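Local coordinates for LPXTG cell wall anchor domain-containing protein (Lactobacillus rhamnosus, PDB 7CBS), which serves as the basal pilin of the sortase-assembled SpaCBA pilus, is itself adhesive, and probably helps anchor the pilus to the cell wall, at residues Val32-Leu37 and Gln116-Phe121; Asn64-Thr69 and Phe137-Ala142. All coordinates share one frame; numbering follows the deposited sequence.

The two contacts illustrate how a pilin domain can be closed by strand pairs that overlap along the chain. Strand 28-34 comes first, and interaction 1 joins its end to 116-121, closing a loop of 78 residues that includes helices 74-84 and 88-95. Within that loop the chain enters strand 67-72, whose pairing with 137-142 in interaction 2 closes a second loop of 67 residues. The segments alternate, so the loops cross. Strands 118-128 and 131-141 are neighbours in one sheet, and both contacts belong to it. They also touch directly: L33 CD1 packs on F68 CD2 at 3.3 Å, and G117 N makes a weak hydrogen bond to N64 OD1.

Interaction 1 of 2, residues Val32-Leu37 and Gln116-Phe121; sequences VLHKLL and QGEAYF
V32, L33 and H34 pair with Y120, A119 and E118 in an antiparallel beta arrangement that joins strands 28-34 and 118-128 within the Gram-positive pilin D1 domain. Backbone bonds set the register. L33 and A119 form the hydrogen-bonded pair: L33 N donates a hydrogen bond to A119 O at 3.0 Å, and A119 N donates one to L33 O at 2.8 Å with an N-H...O angle of 165°. Beyond the strand ends K35 N continues the pattern, reaching G117 O at 2.8 Å; G117, in a positive-phi conformation, supplies the acceptor.

Apolar contacts divide between the two faces of the sheet. On one, the CB atoms of L33 and A119 lie 4.2 Å apart, part of a buried layer to which V111 and F68 also contribute. On the other, V32 holds CG1 anti to its backbone N (chi1 -166°), which brings that methyl to 3.5 Å from E118 CG, while CG2 meets Y120 CD2 obliquely. The Y120 side chain also packs on P26 of the second subunit.

The polar ends of K35 and H34 find their partners outside the two segments. K35 NZ is hydrogen-bonded to S149 OG and E147 O, and H34 NE2 to D169 OD1, which should help fix the rotation of the imidazole. E118 lies alongside H34, pointing the same way, with its carboxylate turned 40° from the ring plane. The touching group is its methylene, a CH-pi contact: E118 CG sits over one ring face, displaced toward the rim, 4.1 Å from the H34 ring centroid.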
# COMPACT_ATOMS: atom_id res chain seq x y z
N VAL A 32 0.61 -8.22 4.41
CA VAL A 32 -0.13 -8.70 5.61
C VAL A 32 0.19 -10.19 5.78
O VAL A 32 -0.12 -10.97 4.86
CB VAL A 32 -1.65 -8.44 5.47
CG1 VAL A 32 -2.37 -8.61 6.80
CG2 VAL A 32 -1.91 -7.05 4.91
N LEU A 33 0.84 -10.55 6.88
CA LEU A 33 1.08 -11.96 7.30
C LEU A 33 -0.10 -12.41 8.17
O LEU A 33 -0.42 -11.67 9.13
CB LEU A 33 2.40 -12.06 8.07
CG LEU A 33 2.97 -13.47 8.13
CD1 LEU A 33 4.48 -13.43 8.29
CD2 LEU A 33 2.31 -14.27 9.23
N HIS A 34 -0.69 -13.56 7.86
CA HIS A 34 -1.83 -14.18 8.60
C HIS A 34 -1.32 -15.37 9.42
O HIS A 34 -0.93 -16.38 8.81
CB HIS A 34 -2.94 -14.60 7.64
CG HIS A 34 -3.49 -13.50 6.81
ND1 HIS A 34 -4.82 -13.11 6.89
CD2 HIS A 34 -2.93 -12.75 5.84
CE1 HIS A 34 -5.04 -12.14 6.01
NE2 HIS A 34 -3.89 -11.90 5.36
N LYS A 35 -1.33 -15.25 10.75
CA LYS A 35 -1.04 -16.36 11.71
C LYS A 35 -2.38 -16.97 12.15
O LYS A 35 -3.02 -16.40 13.06
CB LYS A 35 -0.22 -15.83 12.89
CG LYS A 35 0.14 -16.85 13.96
CD LYS A 35 1.15 -17.88 13.52
CE LYS A 35 1.49 -18.86 14.61
NZ LYS A 35 2.12 -20.09 14.08
N LEU A 36 -2.77 -18.08 11.51
CA LEU A 36 -3.95 -18.92 11.84
C LEU A 36 -3.46 -20.22 12.51
O LEU A 36 -2.24 -20.48 12.46
CB LEU A 36 -4.71 -19.24 10.55
CG LEU A 36 -5.36 -18.04 9.86
CD1 LEU A 36 -5.70 -18.35 8.40
CD2 LEU A 36 -6.60 -17.61 10.62
N LEU A 37 -4.38 -21.01 13.07
CA LEU A 37 -4.10 -22.35 13.66
C LEU A 37 -4.59 -23.44 12.70
O LEU A 37 -5.50 -23.15 11.89
CB LEU A 37 -4.79 -22.47 15.03
N GLN A 116 -7.79 -10.36 12.74
CA GLN A 116 -7.90 -11.75 12.21
C GLN A 116 -6.50 -12.35 12.07
O GLN A 116 -6.17 -12.80 10.95
CB GLN A 116 -8.64 -11.74 10.87
CG GLN A 116 -10.04 -11.17 10.94
CD GLN A 116 -10.92 -11.92 11.91
OE1 GLN A 116 -10.98 -13.15 11.90
NE2 GLN A 116 -11.61 -11.18 12.77
N GLY A 117 -5.72 -12.37 13.16
CA GLY A 117 -4.34 -12.88 13.19
C GLY A 117 -3.46 -12.23 12.14
O GLY A 117 -2.60 -12.93 11.58
N GLU A 118 -3.67 -10.93 11.88
CA GLU A 118 -3.01 -10.15 10.80
C GLU A 118 -1.85 -9.33 11.37
O GLU A 118 -2.06 -8.64 12.38
CB GLU A 118 -4.01 -9.20 10.13
CG GLU A 118 -4.83 -9.84 9.03
CD GLU A 118 -6.05 -9.02 8.63
OE1 GLU A 118 -6.81 -8.63 9.54
OE2 GLU A 118 -6.24 -8.76 7.42
N ALA A 119 -0.68 -9.41 10.73
CA ALA A 119 0.50 -8.54 10.97
C ALA A 119 0.72 -7.68 9.72
O ALA A 119 1.18 -8.23 8.70
CB ALA A 119 1.71 -9.39 11.28
N TYR A 120 0.40 -6.38 9.82
CA TYR A 120 0.37 -5.42 8.69
C TYR A 120 1.74 -4.74 8.55
O TYR A 120 2.20 -4.12 9.52
CB TYR A 120 -0.75 -4.40 8.89
CG TYR A 120 -0.80 -3.32 7.84
CD1 TYR A 120 0.00 -2.19 7.93
CD2 TYR A 120 -1.65 -3.42 6.74
CE1 TYR A 120 -0.03 -1.20 6.96
CE2 TYR A 120 -1.69 -2.44 5.76
CZ TYR A 120 -0.89 -1.32 5.88
OH TYR A 120 -0.92 -0.34 4.93
N PHE A 121 2.35 -4.87 7.37
CA PHE A 121 3.61 -4.18 6.97
C PHE A 121 3.33 -3.30 5.76
O PHE A 121 3.39 -3.80 4.62
CB PHE A 121 4.71 -5.21 6.66
CG PHE A 121 5.11 -6.09 7.81
CD1 PHE A 121 6.06 -5.67 8.72
CD2 PHE A 121 4.54 -7.34 7.98
CE1 PHE A 121 6.45 -6.49 9.77
CE2 PHE A 121 4.92 -8.16 9.03
CZ PHE A 121 5.87 -7.73 9.93

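Interaction 2 of 2, residues Asn64-Thr69 and Phe137-Ala142; sequences NGVTFT and FKETAA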
# COMPACT_ATOMS: atom_id res chain seq x y z
N ASN A 64 -3.58 -13.74 17.67
CA ASN A 64 -3.19 -12.33 17.90
C ASN A 64 -2.15 -12.28 19.02
O ASN A 64 -2.20 -13.15 19.91
CB ASN A 64 -4.40 -11.45 18.21
CG ASN A 64 -5.40 -11.42 17.07
OD1 ASN A 64 -5.02 -11.40 15.91
ND2 ASN A 64 -6.68 -11.43 17.40
N GLY A 65 -1.24 -11.30 18.97
CA GLY A 65 -0.17 -11.08 19.97
C GLY A 65 1.13 -11.77 19.60
O GLY A 65 1.96 -11.96 20.50
N VAL A 66 1.30 -12.16 18.33
CA VAL A 66 2.50 -12.86 17.79
C VAL A 66 3.35 -11.85 17.00
O VAL A 66 2.82 -11.30 16.01
CB VAL A 66 2.12 -14.08 16.92
CG1 VAL A 66 3.34 -14.87 16.49
CG2 VAL A 66 1.12 -14.98 17.63
N THR A 67 4.60 -11.64 17.42
CA THR A 67 5.53 -10.63 16.85
C THR A 67 6.25 -11.22 15.64
O THR A 67 7.07 -12.14 15.82
CB THR A 67 6.54 -10.13 17.89
OG1 THR A 67 5.84 -9.71 19.06
CG2 THR A 67 7.40 -9.00 17.38
N PHE A 68 5.95 -10.70 14.45
CA PHE A 68 6.69 -10.94 13.19
C PHE A 68 7.61 -9.74 12.93
O PHE A 68 7.16 -8.59 13.11
CB PHE A 68 5.73 -11.21 12.03
CG PHE A 68 5.15 -12.60 12.03
CD1 PHE A 68 4.02 -12.89 12.78
CD2 PHE A 68 5.73 -13.62 11.30
CE1 PHE A 68 3.49 -14.17 12.79
CE2 PHE A 68 5.19 -14.90 11.30
CZ PHE A 68 4.07 -15.17 12.04
N THR A 69 8.85 -10.02 12.54
CA THR A 69 9.91 -9.03 12.19
C THR A 69 10.26 -9.22 10.71
O THR A 69 10.45 -10.38 10.30
CB THR A 69 11.12 -9.20 13.12
OG1 THR A 69 10.66 -9.16 14.47
CG2 THR A 69 12.19 -8.14 12.92
N PHE A 137 10.71 -12.74 6.59
CA PHE A 137 9.64 -12.59 7.61
C PHE A 137 9.78 -13.69 8.66
O PHE A 137 9.47 -14.85 8.35
CB PHE A 137 8.26 -12.62 6.93
CG PHE A 137 7.94 -11.40 6.11
CD1 PHE A 137 7.46 -10.25 6.72
CD2 PHE A 137 8.11 -11.40 4.74
CE1 PHE A 137 7.15 -9.12 5.96
CE2 PHE A 137 7.81 -10.27 3.99
CZ PHE A 137 7.33 -9.14 4.60
N LYS A 138 10.24 -13.33 9.87
CA LYS A 138 10.46 -14.26 11.01
C LYS A 138 9.47 -13.96 12.13
O LYS A 138 9.14 -12.78 12.33
CB LYS A 138 11.88 -14.12 11.57
CG LYS A 138 13.01 -14.32 10.57
CD LYS A 138 14.39 -14.12 11.19
CE LYS A 138 14.71 -15.09 12.31
NZ LYS A 138 16.08 -14.89 12.82
N GLU A 139 9.02 -15.01 12.83
CA GLU A 139 8.29 -14.92 14.13
C GLU A 139 9.34 -14.86 15.24
O GLU A 139 10.01 -15.89 15.47
CB GLU A 139 7.35 -16.12 14.30
CG GLU A 139 6.62 -16.12 15.64
CD GLU A 139 5.76 -17.35 15.88
OE1 GLU A 139 5.00 -17.73 14.97
OE2 GLU A 139 5.85 -17.92 16.99
N THR A 140 9.49 -13.71 15.90
CA THR A 140 10.57 -13.41 16.88
C THR A 140 10.02 -13.41 18.31
O THR A 140 10.85 -13.31 19.24
CB THR A 140 11.25 -12.07 16.55
OG1 THR A 140 10.23 -11.08 16.44
CG2 THR A 140 12.06 -12.13 15.27
N ALA A 141 8.70 -13.48 18.50
CA ALA A 141 8.05 -13.55 19.83
C ALA A 141 6.61 -14.07 19.68
O ALA A 141 5.95 -13.70 18.69
CB ALA A 141 8.08 -12.20 20.50
N ALA A 142 6.18 -14.89 20.63
CA ALA A 142 4.83 -15.49 20.69
C ALA A 142 4.49 -15.82 22.14
O ALA A 142 5.38 -16.16 22.92
CB ALA A 142 4.78 -16.73 19.84
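F68 and E139 meet on the tightly packed side of the contact, where E139 CB lies over one face of the F68 ring, 4.2 Å from its centroid, as a CH-pi contact. From there E139 runs extended, with CG anti to the backbone N (chi1 178°), and its carboxylate carbon CD passes 3.5 Å from V66 CG1. Neighbouring L33 and K35 also touch F68. Although packed against carbon, the carboxylate keeps polar company in a weak hydrogen bond from S149 N to E139 OE1 and a long, weak ion pair with K35.

Strands 67-72 and 131-141 pair antiparallel here. T69 and K138 exchange two regular bonds, T69 N to K138 O at 2.8 Å and K138 N to T69 O. Between T67 and F68 the register slips by one residue, making a classic beta bulge: T140 and A141 both face T67. T67 O accepts T140 N at 2.9 Å and, more weakly, A141 N at 3.4 Å, while T67 N bonds to A141 O.

T140 and A141 are exposed but still engaged, with A141 CB 3.6 Å from T67 OG1. The looser end is A142, whose CB reaches only V66 CG1, at 4.1 Å. At the bulge the T140 side chain crosses that of T69 at about a right angle, and with chi1 at 53° its hydroxyl lies between N and the carbonyl carbon, 2.8 Å from T69 OG1 in a hydrogen bond; Q110 NE2 bonds to T69 OG1 and, weakly, to T140 OG1.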